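Local coordinates for Lmo0135 protein (Listeria monocytogenes EGD-e, PDB 5ISU) that probably binds peptides outside the cell as the substrate-binding component of an ABC transporter, in the manner of the family 5 solute-binding proteins, at residues V30-Y35 and F152-H157; I250-E255 and Y467-L472; Y260-E265 and A391-A396; K427-L432 and E450-T455. One frame throughout, in Å; residues are numbered along the deposited sequence.

Contact 1. Residues V30-Y35 and F152-H157. With EDO (1,2-ethanediol), chain B.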
loop_
_atom_site.group_PDB
_atom_site.type_symbol
_atom_site.label_atom_id
_atom_site.label_comp_id
_atom_site.label_asym_id
_atom_site.label_seq_id
_atom_site.Cartn_x
_atom_site.Cartn_y
_atom_site.Cartn_z
ATOM N N VAL A 30 3.630 -1.796 -16.989
ATOM C CA VAL A 30 3.996 -3.160 -17.362
ATOM C C VAL A 30 3.309 -4.195 -16.447
ATOM O O VAL A 30 3.579 -4.248 -15.247
ATOM C CB VAL A 30 5.522 -3.332 -17.311
ATOM C CG1 VAL A 30 5.920 -4.724 -17.775
ATOM C CG2 VAL A 30 6.195 -2.269 -18.176
ATOM N N ILE A 31 2.435 -5.027 -17.017
ATOM C CA ILE A 31 1.712 -6.047 -16.238
ATOM C C ILE A 31 2.615 -7.272 -15.999
ATOM O O ILE A 31 2.531 -8.297 -16.696
ATOM C CB ILE A 31 0.386 -6.448 -16.917
ATOM C CG1 ILE A 31 -0.392 -5.176 -17.311
ATOM C CG2 ILE A 31 -0.434 -7.333 -15.976
ATOM C CD1 ILE A 31 -1.675 -5.423 -18.071
ATOM N N ASN A 32 3.473 -7.135 -14.991
ATOM C CA ASN A 32 4.456 -8.154 -14.627
ATOM C C ASN A 32 4.775 -7.920 -13.146
ATOM O O ASN A 32 5.250 -6.842 -12.778
ATOM C CB ASN A 32 5.705 -8.006 -15.518
ATOM C CG ASN A 32 6.721 -9.132 -15.323
ATOM O OD1 ASN A 32 7.122 -9.455 -14.205
ATOM N ND2 ASN A 32 7.154 -9.714 -16.422
ATOM N N PRO A 33 4.518 -8.925 -12.292
ATOM C CA PRO A 33 4.711 -8.769 -10.844
ATOM C C PRO A 33 6.113 -8.434 -10.371
ATOM O O PRO A 33 6.278 -8.021 -9.226
ATOM C CB PRO A 33 4.264 -10.116 -10.282
ATOM C CG PRO A 33 4.389 -11.062 -11.396
ATOM C CD PRO A 33 4.057 -10.288 -12.629
ATOM N N ASN A 34 7.115 -8.650 -11.211
ATOM C CA ASN A 34 8.485 -8.264 -10.848
ATOM C C ASN A 34 8.648 -6.732 -10.873
ATOM O O ASN A 34 9.603 -6.219 -10.323
ATOM C CB ASN A 34 9.525 -8.898 -11.804
ATOM C CG ASN A 34 9.766 -10.376 -11.541
ATOM O OD1 ASN A 34 9.052 -11.014 -10.788
ATOM N ND2 ASN A 34 10.801 -10.919 -12.166
ATOM N N TYR A 35 7.714 -6.015 -11.501
ATOM C CA TYR A 35 7.821 -4.553 -11.621
ATOM C C TYR A 35 6.570 -3.773 -11.208
ATOM O O TYR A 35 6.675 -2.599 -10.873
ATOM C CB TYR A 35 8.199 -4.194 -13.071
ATOM C CG TYR A 35 9.446 -4.927 -13.527
ATOM C CD1 TYR A 35 10.714 -4.441 -13.218
ATOM C CD2 TYR A 35 9.355 -6.135 -14.221
ATOM C CE1 TYR A 35 11.849 -5.128 -13.599
ATOM C CE2 TYR A 35 10.479 -6.825 -14.610
ATOM C CZ TYR A 35 11.728 -6.326 -14.288
ATOM O OH TYR A 35 12.851 -7.013 -14.674
ATOM N N PHE A 152 4.367 -13.295 -6.246
ATOM C CA PHE A 152 3.651 -13.781 -7.441
ATOM C C PHE A 152 4.692 -14.340 -8.414
ATOM O O PHE A 152 5.529 -13.587 -8.892
ATOM C CB PHE A 152 2.898 -12.635 -8.148
ATOM C CG PHE A 152 1.785 -12.013 -7.337
ATOM C CD1 PHE A 152 2.061 -11.096 -6.339
ATOM C CD2 PHE A 152 0.448 -12.299 -7.625
ATOM C CE1 PHE A 152 1.026 -10.500 -5.609
ATOM C CE2 PHE A 152 -0.587 -11.723 -6.901
ATOM C CZ PHE A 152 -0.296 -10.815 -5.891
ATOM N N PRO A 153 4.661 -15.654 -8.703
ATOM C CA PRO A 153 5.651 -16.141 -9.645
ATOM C C PRO A 153 5.349 -15.784 -11.099
ATOM O O PRO A 153 4.185 -15.499 -11.459
ATOM C CB PRO A 153 5.605 -17.664 -9.456
ATOM C CG PRO A 153 4.284 -17.948 -8.876
ATOM C CD PRO A 153 3.936 -16.752 -8.044
ATOM N N ILE A 154 6.413 -15.745 -11.906
ATOM C CA ILE A 154 6.286 -15.522 -13.358
ATOM C C ILE A 154 6.706 -16.820 -14.072
ATOM O O ILE A 154 7.306 -17.689 -13.462
ATOM C CB ILE A 154 7.021 -14.251 -13.854
ATOM C CG1 ILE A 154 8.540 -14.316 -13.632
ATOM C CG2 ILE A 154 6.452 -13.034 -13.145
ATOM C CD1 ILE A 154 9.280 -13.112 -14.194
ATOM N N PRO A 155 6.309 -16.992 -15.335
ATOM C CA PRO A 155 6.639 -18.260 -15.993
ATOM C C PRO A 155 8.045 -18.329 -16.614
ATOM O O PRO A 155 8.438 -17.451 -17.378
ATOM C CB PRO A 155 5.549 -18.398 -17.047
ATOM C CG PRO A 155 5.056 -17.025 -17.298
ATOM C CD PRO A 155 5.292 -16.220 -16.071
ATOM N N LYS A 156 8.773 -19.390 -16.274
ATOM C CA LYS A 156 10.117 -19.619 -16.770
ATOM C C LYS A 156 10.091 -19.861 -18.293
ATOM O O LYS A 156 10.843 -19.224 -19.041
ATOM C CB LYS A 156 10.739 -20.804 -16.012
ATOM C CG LYS A 156 12.154 -21.230 -16.416
ATOM C CD LYS A 156 12.611 -22.375 -15.513
ATOM C CE LYS A 156 13.944 -22.991 -15.931
ATOM N NZ LYS A 156 15.090 -22.046 -15.827
ATOM N N HIS A 157 9.172 -20.714 -18.760
ATOM C CA HIS A 157 9.100 -21.013 -20.194
ATOM C C HIS A 157 8.877 -19.766 -21.086
ATOM O O HIS A 157 9.180 -19.787 -22.273
ATOM C CB HIS A 157 8.045 -22.093 -20.485
ATOM C CG HIS A 157 6.630 -21.609 -20.393
ATOM N ND1 HIS A 157 5.951 -21.507 -19.199
ATOM C CD2 HIS A 157 5.762 -21.220 -21.358
ATOM C CE1 HIS A 157 4.735 -21.048 -19.429
ATOM N NE2 HIS A 157 4.588 -20.880 -20.731
HETATM C C1 EDO B . 17.410 -19.436 -13.918
HETATM O O1 EDO B . 17.499 -18.023 -13.715
HETATM C C2 EDO B . 16.932 -20.097 -12.634
HETATM O O2 EDO B . 15.983 -21.118 -12.938
HETATM O O HOH W 1 7.306 -11.347 -8.684
#
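I154 reaches across to the P33-N34 turn, and its side chain carries much of this contact. At CB the chain forks. The branch ending at CG2 lies against the proline ring: I154 CG2 is 3.3 Å from P33 CG, tighter than two carbons usually sit, and touches P33 CD as well. The same methyl comes within 3.8 Å of N32 OD1. The other branch runs through CG1, set between the backbone N and the carbonyl carbon (chi1 63°), and then extends straight, which carries CD1 to the amide of N34. There I154 CD1 meets N34 ND2 at 3.4 Å, the two side chains crossing at about a right angle. The contact is apolar on the isoleucine's part; N34 ND2 has its polar partner in S102.

P33 presents its other corner to F152, with P33 CB 3.6 Å from F152 CB, while the phenyl ring turns off from the proline. No direct hydrogen bond joins the segments. One water does so instead, donating to N34 OD1 at 2.8 Å and to F152 O at 2.9 Å. The turn itself is held by N32: its OD1 accepts from N34 N at 3.1 Å, in the carbonyl plane and on a lone pair, which makes an Asx turn, and N32 ND2 bonds to N171.

The contact joins the loop between strand 19-24 and helix 39-48 to the lead-in of helix 156-159, whose N-cap position is P155. Helix 93-104 lies against N34 and I154, and helix 39-48 touches both P33 and F152.

Contact 2. Residues I250-E255 and Y467-L472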
loop_
_atom_site.group_PDB
_atom_site.type_symbol
_atom_site.label_atom_id
_atom_site.label_comp_id
_atom_site.label_asym_id
_atom_site.label_seq_id
_atom_site.Cartn_x
_atom_site.Cartn_y
_atom_site.Cartn_z
ATOM N N ILE A 250 -22.749 -0.345 -1.487
ATOM C CA ILE A 250 -21.557 0.399 -1.153
ATOM C C ILE A 250 -20.795 -0.399 -0.123
ATOM O O ILE A 250 -21.374 -0.833 0.868
ATOM C CB ILE A 250 -21.896 1.779 -0.593
ATOM C CG1 ILE A 250 -22.700 2.583 -1.626
ATOM C CG2 ILE A 250 -20.629 2.524 -0.198
ATOM C CD1 ILE A 250 -21.985 2.775 -2.947
ATOM N N ILE A 251 -19.502 -0.605 -0.374
ATOM C CA ILE A 251 -18.649 -1.374 0.523
ATOM C C ILE A 251 -17.511 -0.483 1.011
ATOM O O ILE A 251 -16.799 0.110 0.206
ATOM C CB ILE A 251 -18.031 -2.587 -0.191
ATOM C CG1 ILE A 251 -19.078 -3.321 -1.034
ATOM C CG2 ILE A 251 -17.420 -3.528 0.833
ATOM C CD1 ILE A 251 -18.494 -4.376 -1.945
ATOM N N THR A 252 -17.349 -0.430 2.326
ATOM C CA THR A 252 -16.331 0.363 2.990
ATOM C C THR A 252 -15.443 -0.584 3.812
ATOM O O THR A 252 -15.941 -1.358 4.613
ATOM C CB THR A 252 -16.985 1.401 3.901
ATOM O OG1 THR A 252 -17.798 2.275 3.105
ATOM C CG2 THR A 252 -15.927 2.225 4.645
ATOM N N TYR A 253 -14.132 -0.491 3.609
ATOM C CA TYR A 253 -13.169 -1.380 4.247
ATOM C C TYR A 253 -11.821 -0.655 4.445
ATOM O O TYR A 253 -11.537 0.315 3.745
ATOM C CB TYR A 253 -12.988 -2.613 3.358
ATOM C CG TYR A 253 -12.580 -2.249 1.939
ATOM C CD1 TYR A 253 -13.516 -1.796 1.030
ATOM C CD2 TYR A 253 -11.252 -2.329 1.531
ATOM C CE1 TYR A 253 -13.158 -1.431 -0.247
ATOM C CE2 TYR A 253 -10.876 -1.977 0.244
ATOM C CZ TYR A 253 -11.828 -1.534 -0.644
ATOM O OH TYR A 253 -11.461 -1.163 -1.912
ATOM N N PRO A 254 -10.995 -1.112 5.404
ATOM C CA PRO A 254 -9.727 -0.410 5.609
ATOM C C PRO A 254 -8.784 -0.514 4.426
ATOM O O PRO A 254 -8.696 -1.556 3.811
ATOM C CB PRO A 254 -9.133 -1.100 6.856
ATOM C CG PRO A 254 -10.300 -1.750 7.540
ATOM C CD PRO A 254 -11.187 -2.183 6.404
ATOM N N GLU A 255 -8.130 0.586 4.071
ATOM C CA GLU A 255 -7.163 0.565 2.967
ATOM C C GLU A 255 -5.740 0.463 3.505
ATOM O O GLU A 255 -4.786 0.467 2.728
ATOM C CB GLU A 255 -7.312 1.777 2.037
ATOM C CG GLU A 255 -6.522 1.619 0.725
ATOM C CD GLU A 255 -7.120 2.370 -0.460
ATOM O OE1 GLU A 255 -7.103 1.805 -1.584
ATOM O OE2 GLU A 255 -7.657 3.488 -0.272
ATOM N N TYR A 467 -6.275 6.448 10.001
ATOM C CA TYR A 467 -6.137 5.241 9.228
ATOM C C TYR A 467 -7.366 5.306 8.354
ATOM O O TYR A 467 -8.501 5.290 8.856
ATOM C CB TYR A 467 -6.111 3.972 10.085
ATOM C CG TYR A 467 -5.069 4.044 11.171
ATOM C CD1 TYR A 467 -3.748 4.370 10.858
ATOM C CD2 TYR A 467 -5.385 3.776 12.496
ATOM C CE1 TYR A 467 -2.778 4.458 11.830
ATOM C CE2 TYR A 467 -4.413 3.851 13.482
ATOM C CZ TYR A 467 -3.104 4.203 13.137
ATOM O OH TYR A 467 -2.100 4.305 14.089
ATOM N N ASP A 468 -7.132 5.425 7.050
ATOM C CA ASP A 468 -8.196 5.625 6.071
ATOM C C ASP A 468 -8.860 4.378 5.475
ATOM O O ASP A 468 -8.262 3.317 5.369
ATOM C CB ASP A 468 -7.647 6.497 4.945
ATOM C CG ASP A 468 -7.318 7.910 5.401
ATOM O OD1 ASP A 468 -7.466 8.231 6.608
ATOM O OD2 ASP A 468 -6.918 8.714 4.529
ATOM N N ASN A 469 -10.118 4.531 5.095
ATOM C CA ASN A 469 -10.864 3.441 4.452
ATOM C C ASN A 469 -11.039 3.792 2.989
ATOM O O ASN A 469 -10.974 4.941 2.620
ATOM C CB ASN A 469 -12.246 3.251 5.085
ATOM C CG ASN A 469 -12.176 2.875 6.547
ATOM O OD1 ASN A 469 -11.268 2.166 6.985
ATOM N ND2 ASN A 469 -13.138 3.357 7.317
ATOM N N ALA A 470 -11.183 2.779 2.154
ATOM C CA ALA A 470 -11.472 2.961 0.740
ATOM C C ALA A 470 -12.949 2.585 0.599
ATOM O O ALA A 470 -13.526 1.952 1.496
ATOM C CB ALA A 470 -10.602 2.065 -0.105
ATOM N N VAL A 471 -13.552 2.976 -0.523
ATOM C CA VAL A 471 -14.979 2.710 -0.785
ATOM C C VAL A 471 -15.185 2.197 -2.203
ATOM O O VAL A 471 -14.611 2.747 -3.152
ATOM C CB VAL A 471 -15.828 3.991 -0.622
ATOM C CG1 VAL A 471 -17.307 3.682 -0.767
ATOM C CG2 VAL A 471 -15.576 4.633 0.733
ATOM N N LEU A 472 -15.990 1.145 -2.329
ATOM C CA LEU A 472 -16.361 0.576 -3.614
ATOM C C LEU A 472 -17.866 0.623 -3.794
ATOM O O LEU A 472 -18.631 0.521 -2.828
ATOM C CB LEU A 472 -16.025 -0.907 -3.689
ATOM C CG LEU A 472 -14.577 -1.324 -3.586
ATOM C CD1 LEU A 472 -14.536 -2.837 -3.464
ATOM C CD2 LEU A 472 -13.774 -0.810 -4.775
HETATM O O HOH W 2 -8.063 5.636 1.521
#
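Y253 and A470 face each other as a hydrogen-bonded antiparallel pair, and the tight part of the contact lies on their side of the sheet. The tyrosine ring has A470 O over one face and L472 CG at its edge, 3.6 Å from Y253 CE1. Its CG sits between the backbone N and the carbonyl carbon (chi1 56°), a turn that lays the ring across the partner strand, with Y253 CZ 3.8 Å from A470 CB. Beyond it, E255 OE2 comes to 3.3 Å from the same A470 CB, while OE1 forms a salt bridge with R39.

Five backbone bonds join the strands: I251 N gives to L472 O at 2.8 Å, nearly straight at 171°, and others follow down to E255 N with D468 O. Contact is sparser around T252, whose OG1 stays 4.0 Å from V471 CG2 and bonds instead to E297, although I250 CG2 still packs on V471 CG1 at 3.6 Å. At P254 the side chains diverge from N469, and the proline is exposed to solvent. A water donating to E255 OE2 and N469 O bridges this end.

Strands 248-263 and 462-475 form a twisted antiparallel beta ribbon, consistent with the connection between lobes in periplasmic-binding-protein folds.

Contact 3. Residues Y260-E265 and A391-A396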
loop_
_atom_site.group_PDB
_atom_site.type_symbol
_atom_site.label_atom_id
_atom_site.label_comp_id
_atom_site.label_asym_id
_atom_site.label_seq_id
_atom_site.Cartn_x
_atom_site.Cartn_y
_atom_site.Cartn_z
ATOM N N TYR A 260 -1.021 11.446 7.270
ATOM C CA TYR A 260 -0.240 12.129 8.285
ATOM C C TYR A 260 0.402 13.414 7.809
ATOM O O TYR A 260 0.460 13.688 6.623
ATOM C CB TYR A 260 0.851 11.196 8.792
ATOM C CG TYR A 260 1.943 10.875 7.803
ATOM C CD1 TYR A 260 1.719 10.004 6.745
ATOM C CD2 TYR A 260 3.197 11.434 7.922
ATOM C CE1 TYR A 260 2.707 9.702 5.831
ATOM C CE2 TYR A 260 4.220 11.124 7.025
ATOM C CZ TYR A 260 3.968 10.260 5.979
ATOM O OH TYR A 260 4.961 9.956 5.077
ATOM N N ALA A 261 0.883 14.198 8.768
ATOM C CA ALA A 261 1.622 15.421 8.500
ATOM C C ALA A 261 3.057 15.214 8.968
ATOM O O ALA A 261 3.278 14.632 10.003
ATOM C CB ALA A 261 0.999 16.572 9.243
ATOM N N THR A 262 4.022 15.691 8.196
ATOM C CA THR A 262 5.439 15.586 8.544
ATOM C C THR A 262 5.940 16.943 8.983
ATOM O O THR A 262 5.503 17.942 8.448
ATOM C CB THR A 262 6.291 15.261 7.309
ATOM O OG1 THR A 262 6.269 16.385 6.418
ATOM C CG2 THR A 262 5.784 14.044 6.572
ATOM N N PHE A 263 6.880 16.987 9.921
ATOM C CA PHE A 263 7.491 18.267 10.351
ATOM C C PHE A 263 8.907 18.270 9.797
ATOM O O PHE A 263 9.703 17.404 10.159
ATOM C CB PHE A 263 7.499 18.418 11.870
ATOM C CG PHE A 263 6.118 18.433 12.490
ATOM C CD1 PHE A 263 5.249 19.482 12.252
ATOM C CD2 PHE A 263 5.721 17.431 13.364
ATOM C CE1 PHE A 263 3.987 19.503 12.823
ATOM C CE2 PHE A 263 4.465 17.454 13.950
ATOM C CZ PHE A 263 3.599 18.492 13.677
ATOM N N ASN A 264 9.205 19.215 8.898
ATOM C CA ASN A 264 10.524 19.271 8.234
ATOM C C ASN A 264 11.629 19.802 9.143
ATOM O O ASN A 264 11.794 21.018 9.286
ATOM C CB ASN A 264 10.454 20.137 6.973
ATOM C CG ASN A 264 11.683 19.983 6.073
ATOM O OD1 ASN A 264 12.673 19.354 6.444
ATOM N ND2 ASN A 264 11.605 20.536 4.869
ATOM N N GLU A 265 12.415 18.896 9.719
ATOM C CA GLU A 265 13.504 19.300 10.607
ATOM C C GLU A 265 14.680 20.021 9.917
ATOM O O GLU A 265 15.613 20.433 10.593
ATOM C CB GLU A 265 13.984 18.128 11.459
ATOM C CG GLU A 265 12.867 17.588 12.337
ATOM C CD GLU A 265 13.316 16.535 13.337
ATOM O OE1 GLU A 265 14.495 16.542 13.747
ATOM O OE2 GLU A 265 12.456 15.723 13.755
ATOM N N ALA A 391 14.315 22.569 2.356
ATOM C CA ALA A 391 13.797 23.223 3.566
ATOM C C ALA A 391 12.743 24.293 3.227
ATOM O O ALA A 391 12.539 25.238 3.997
ATOM C CB ALA A 391 14.940 23.845 4.355
ATOM N N ASP A 392 12.082 24.147 2.078
ATOM C CA ASP A 392 11.026 25.087 1.682
ATOM C C ASP A 392 9.762 24.851 2.489
ATOM O O ASP A 392 9.108 25.799 2.915
ATOM C CB ASP A 392 10.677 24.935 0.202
ATOM C CG ASP A 392 11.833 25.258 -0.714
ATOM O OD1 ASP A 392 12.854 25.835 -0.260
ATOM O OD2 ASP A 392 11.704 24.944 -1.911
ATOM N N TYR A 393 9.436 23.581 2.703
ATOM C CA TYR A 393 8.219 23.209 3.421
ATOM C C TYR A 393 8.459 23.046 4.913
ATOM O O TYR A 393 9.444 22.457 5.332
ATOM C CB TYR A 393 7.603 21.915 2.835
ATOM C CG TYR A 393 8.422 20.619 3.000
ATOM C CD1 TYR A 393 9.429 20.284 2.089
ATOM C CD2 TYR A 393 8.145 19.714 4.025
ATOM C CE1 TYR A 393 10.161 19.111 2.214
ATOM C CE2 TYR A 393 8.865 18.531 4.151
ATOM C CZ TYR A 393 9.881 18.242 3.243
ATOM O OH TYR A 393 10.617 17.080 3.347
ATOM N N SER A 394 7.554 23.592 5.713
ATOM C CA SER A 394 7.627 23.421 7.154
ATOM C C SER A 394 6.888 22.121 7.440
ATOM O O SER A 394 7.325 21.289 8.233
ATOM C CB SER A 394 6.944 24.580 7.881
ATOM O OG SER A 394 7.339 25.825 7.335
ATOM N N ILE A 395 5.760 21.955 6.762
ATOM C CA ILE A 395 4.909 20.784 6.928
ATOM C C ILE A 395 4.471 20.283 5.563
ATOM O O ILE A 395 4.226 21.084 4.647
ATOM C CB ILE A 395 3.643 21.144 7.743
ATOM C CG1 ILE A 395 4.035 21.695 9.119
ATOM C CG2 ILE A 395 2.719 19.932 7.884
ATOM C CD1 ILE A 395 2.870 22.229 9.922
ATOM N N ALA A 396 4.397 18.960 5.429
ATOM C CA ALA A 396 3.927 18.314 4.218
ATOM C C ALA A 396 2.902 17.225 4.583
ATOM O O ALA A 396 3.119 16.424 5.493
ATOM C CB ALA A 396 5.084 17.721 3.450
#
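Two torsions bring the N264 amide over the face of the Y393 ring. N264 swings its CG away from its own backbone N (chi1 -167°), sending the amide across to the other segment, while Y393 holds its ring between backbone N and carbonyl carbon (chi1 66°) and so turns it under that amide. N264 ND2 ends 3.2 Å above the ring plane, over its centre, with amide and ring planes 30° apart. The same nitrogen donates to Y393 O at 2.9 Å, in the carbonyl plane, and also to N390 O; N264 OD1 is taken up by N423 and by the backbone N of N266.

The main chain pairs alongside. N264 N gives an almost straight bond to S394 O (2.9 Å). Further along, T262 N and T262 OG1 both donate to A396 O, at 2.9 Å and 3.3 Å, the hydroxyl lying in the carbonyl plane, on a lone pair of A396 O; the return bond from A396 N to T262 O is weak. On the other face of the sheet, F263 and I395 lie side by side and point the same way, F263 CD1 reaching I395 CG1 at 4.0 Å, and helix 273-281 covers the phenyl ring.

With an amide nitrogen shared between two carbonyls and resting on an aromatic face, the buried N264 has its polar atoms satisfied, which would hold the amide's rotation where strand 248-263 gives way to loop.

Contact 4. Residues K427-L432 and E450-T455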
loop_
_atom_site.group_PDB
_atom_site.type_symbol
_atom_site.label_atom_id
_atom_site.label_comp_id
_atom_site.label_asym_id
_atom_site.label_seq_id
_atom_site.Cartn_x
_atom_site.Cartn_y
_atom_site.Cartn_z
ATOM N N LYS A 427 20.515 8.310 15.530
ATOM C CA LYS A 427 21.328 7.078 15.478
ATOM C C LYS A 427 20.849 5.949 16.392
ATOM O O LYS A 427 20.860 4.791 15.995
ATOM C CB LYS A 427 22.811 7.353 15.785
ATOM C CG LYS A 427 23.666 7.801 14.614
ATOM C CD LYS A 427 25.140 7.803 15.044
ATOM C CE LYS A 427 26.128 8.000 13.898
ATOM N NZ LYS A 427 25.994 9.329 13.241
ATOM N N ASP A 428 20.482 6.275 17.623
ATOM C CA ASP A 428 19.995 5.255 18.562
ATOM C C ASP A 428 18.749 4.573 18.023
ATOM O O ASP A 428 18.647 3.357 18.082
ATOM C CB ASP A 428 19.692 5.849 19.938
ATOM C CG ASP A 428 20.954 6.187 20.729
ATOM O OD1 ASP A 428 22.075 5.957 20.231
ATOM O OD2 ASP A 428 20.819 6.668 21.877
ATOM N N LEU A 429 17.817 5.353 17.483
ATOM C CA LEU A 429 16.588 4.776 16.939
ATOM C C LEU A 429 16.907 3.898 15.743
ATOM O O LEU A 429 16.295 2.856 15.561
ATOM C CB LEU A 429 15.597 5.856 16.521
ATOM C CG LEU A 429 14.268 5.332 15.963
ATOM C CD1 LEU A 429 13.527 4.531 17.028
ATOM C CD2 LEU A 429 13.415 6.479 15.464
ATOM N N ASP A 430 17.858 4.344 14.923
ATOM C CA ASP A 430 18.283 3.578 13.754
ATOM C C ASP A 430 18.879 2.215 14.154
ATOM O O ASP A 430 18.703 1.238 13.426
ATOM C CB ASP A 430 19.245 4.395 12.865
ATOM C CG ASP A 430 18.538 5.584 12.140
ATOM O OD1 ASP A 430 17.339 5.867 12.410
ATOM O OD2 ASP A 430 19.192 6.242 11.298
ATOM N N ALA A 431 19.530 2.150 15.320
ATOM C CA ALA A 431 20.095 0.881 15.831
ATOM C C ALA A 431 18.968 -0.090 16.192
ATOM O O ALA A 431 19.108 -1.299 15.995
ATOM C CB ALA A 431 21.012 1.120 17.038
ATOM N N LEU A 432 17.862 0.450 16.721
ATOM C CA LEU A 432 16.673 -0.355 17.027
ATOM C C LEU A 432 16.050 -0.921 15.736
ATOM O O LEU A 432 15.691 -2.100 15.686
ATOM C CB LEU A 432 15.619 0.450 17.808
ATOM C CG LEU A 432 15.849 0.633 19.314
ATOM C CD1 LEU A 432 14.909 1.685 19.885
ATOM C CD2 LEU A 432 15.698 -0.696 20.059
ATOM N N GLU A 450 7.761 -1.788 19.677
ATOM C CA GLU A 450 6.995 -0.948 20.624
ATOM C C GLU A 450 7.820 0.275 21.013
ATOM O O GLU A 450 7.287 1.396 21.029
ATOM C CB GLU A 450 6.523 -1.724 21.844
ATOM C CG GLU A 450 5.372 -2.653 21.495
ATOM C CD GLU A 450 4.827 -3.432 22.677
ATOM O OE1 GLU A 450 5.520 -3.553 23.717
ATOM O OE2 GLU A 450 3.691 -3.937 22.555
ATOM N N LYS A 451 9.118 0.084 21.255
ATOM C CA LYS A 451 9.965 1.215 21.590
ATOM C C LYS A 451 10.058 2.171 20.431
ATOM O O LYS A 451 10.049 3.373 20.638
ATOM C CB LYS A 451 11.379 0.820 22.073
ATOM C CG LYS A 451 11.404 0.287 23.500
ATOM C CD LYS A 451 12.730 0.572 24.223
ATOM C CE LYS A 451 13.921 -0.222 23.703
ATOM N NZ LYS A 451 13.852 -1.663 24.075
ATOM N N ILE A 452 10.156 1.636 19.218
ATOM C CA ILE A 452 10.235 2.459 17.998
ATOM C C ILE A 452 8.979 3.323 17.863
ATOM O O ILE A 452 9.080 4.539 17.664
ATOM C CB ILE A 452 10.493 1.594 16.744
ATOM C CG1 ILE A 452 11.890 0.952 16.847
ATOM C CG2 ILE A 452 10.396 2.437 15.474
ATOM C CD1 ILE A 452 12.206 -0.043 15.761
ATOM N N GLN A 453 7.813 2.703 18.052
ATOM C CA GLN A 453 6.530 3.422 17.995
ATOM C C GLN A 453 6.492 4.475 19.091
ATOM O O GLN A 453 6.073 5.610 18.862
ATOM C CB GLN A 453 5.321 2.457 18.102
ATOM C CG GLN A 453 5.160 1.511 16.910
ATOM C CD GLN A 453 4.032 0.513 17.095
ATOM O OE1 GLN A 453 2.847 0.815 16.867
ATOM N NE2 GLN A 453 4.393 -0.695 17.495
ATOM N N ASN A 454 6.941 4.100 20.281
ATOM C CA ASN A 454 7.009 5.043 21.394
ATOM C C ASN A 454 7.977 6.196 21.161
ATOM O O ASN A 454 7.628 7.340 21.444
ATOM C CB ASN A 454 7.295 4.317 22.715
ATOM C CG ASN A 454 6.031 3.720 23.312
ATOM O OD1 ASN A 454 5.885 2.507 23.442
ATOM N ND2 ASN A 454 5.080 4.581 23.606
ATOM N N THR A 455 9.157 5.927 20.595
ATOM C CA THR A 455 10.125 7.010 20.358
ATOM C C THR A 455 9.611 7.992 19.310
ATOM O O THR A 455 9.686 9.204 19.504
ATOM C CB THR A 455 11.501 6.488 19.938
ATOM O OG1 THR A 455 11.965 5.526 20.896
ATOM C CG2 THR A 455 12.515 7.635 19.843
#
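I452 fits between L429 and L432, the central feature of a packed antiparallel helix pair: helices 427-438 and 442-458 form a helical hairpin. The local axes come within 10.2 Å and run roughly antiparallel, 151° between their directions; at that spacing the side chains bridge the gap, some reaching the partner's backbone.

L429 comes from one side of the isoleucine. Its CG points away from the backbone N (chi1 -179°), which directs the branch across the gap; L429 CD1 then lies 3.9 Å from I452 CG1 and also touches I452 CG2. The two side chains meet at a slant, a methyl of the leucine against the body of the isoleucine. L432, one turn on, approaches that same CG1 with its root: L432 CB to I452 CG1 is 3.9 Å. I452 CD1 carries on past it to the backbone carbonyl carbon of L432. One methylene of the isoleucine is thus touched by both leucines, by the end of one and the base of the other.

At the outer side K451 runs across L432 at about a right angle. The lysine chain bends at chi3 (-70°), which puts K451 CE 4.1 Å from L432 CD2, an aliphatic contact on an exposed residue. Around these, I448 touches L432, and Y424 and I456 touch L429, extending the apolar layer within the hairpin and toward the loop before it.

T455 closes the other end, with its CB 4.1 Å from L429 CD1. Its hydroxyl turns back to its own helix: T455 OG1 donates to K451 O at 2.9 Å from above the carbonyl plane, and that oxygen also accepts from T455 N.

Contact 1 stands apart, its centre about 28 Å from that of contact 2 and about 38 Å from that of contact 3, which lies on the opposite side of the chain's centre. It closes before the others open. Contacts 2 and 3 share strand 248-263 and one sheet: 462-475 and 395-400 both pair with it, and their centres lie about 27 Å apart. Contacts 3 and 4 fall in succession within the span bridged by contact 2. Contact 4, about 21 Å from contact 3 between centres, leads through helix 442-458 into strand 462-475. The long strand pair probably links the lobes, as in two-lobed solute-binding proteins.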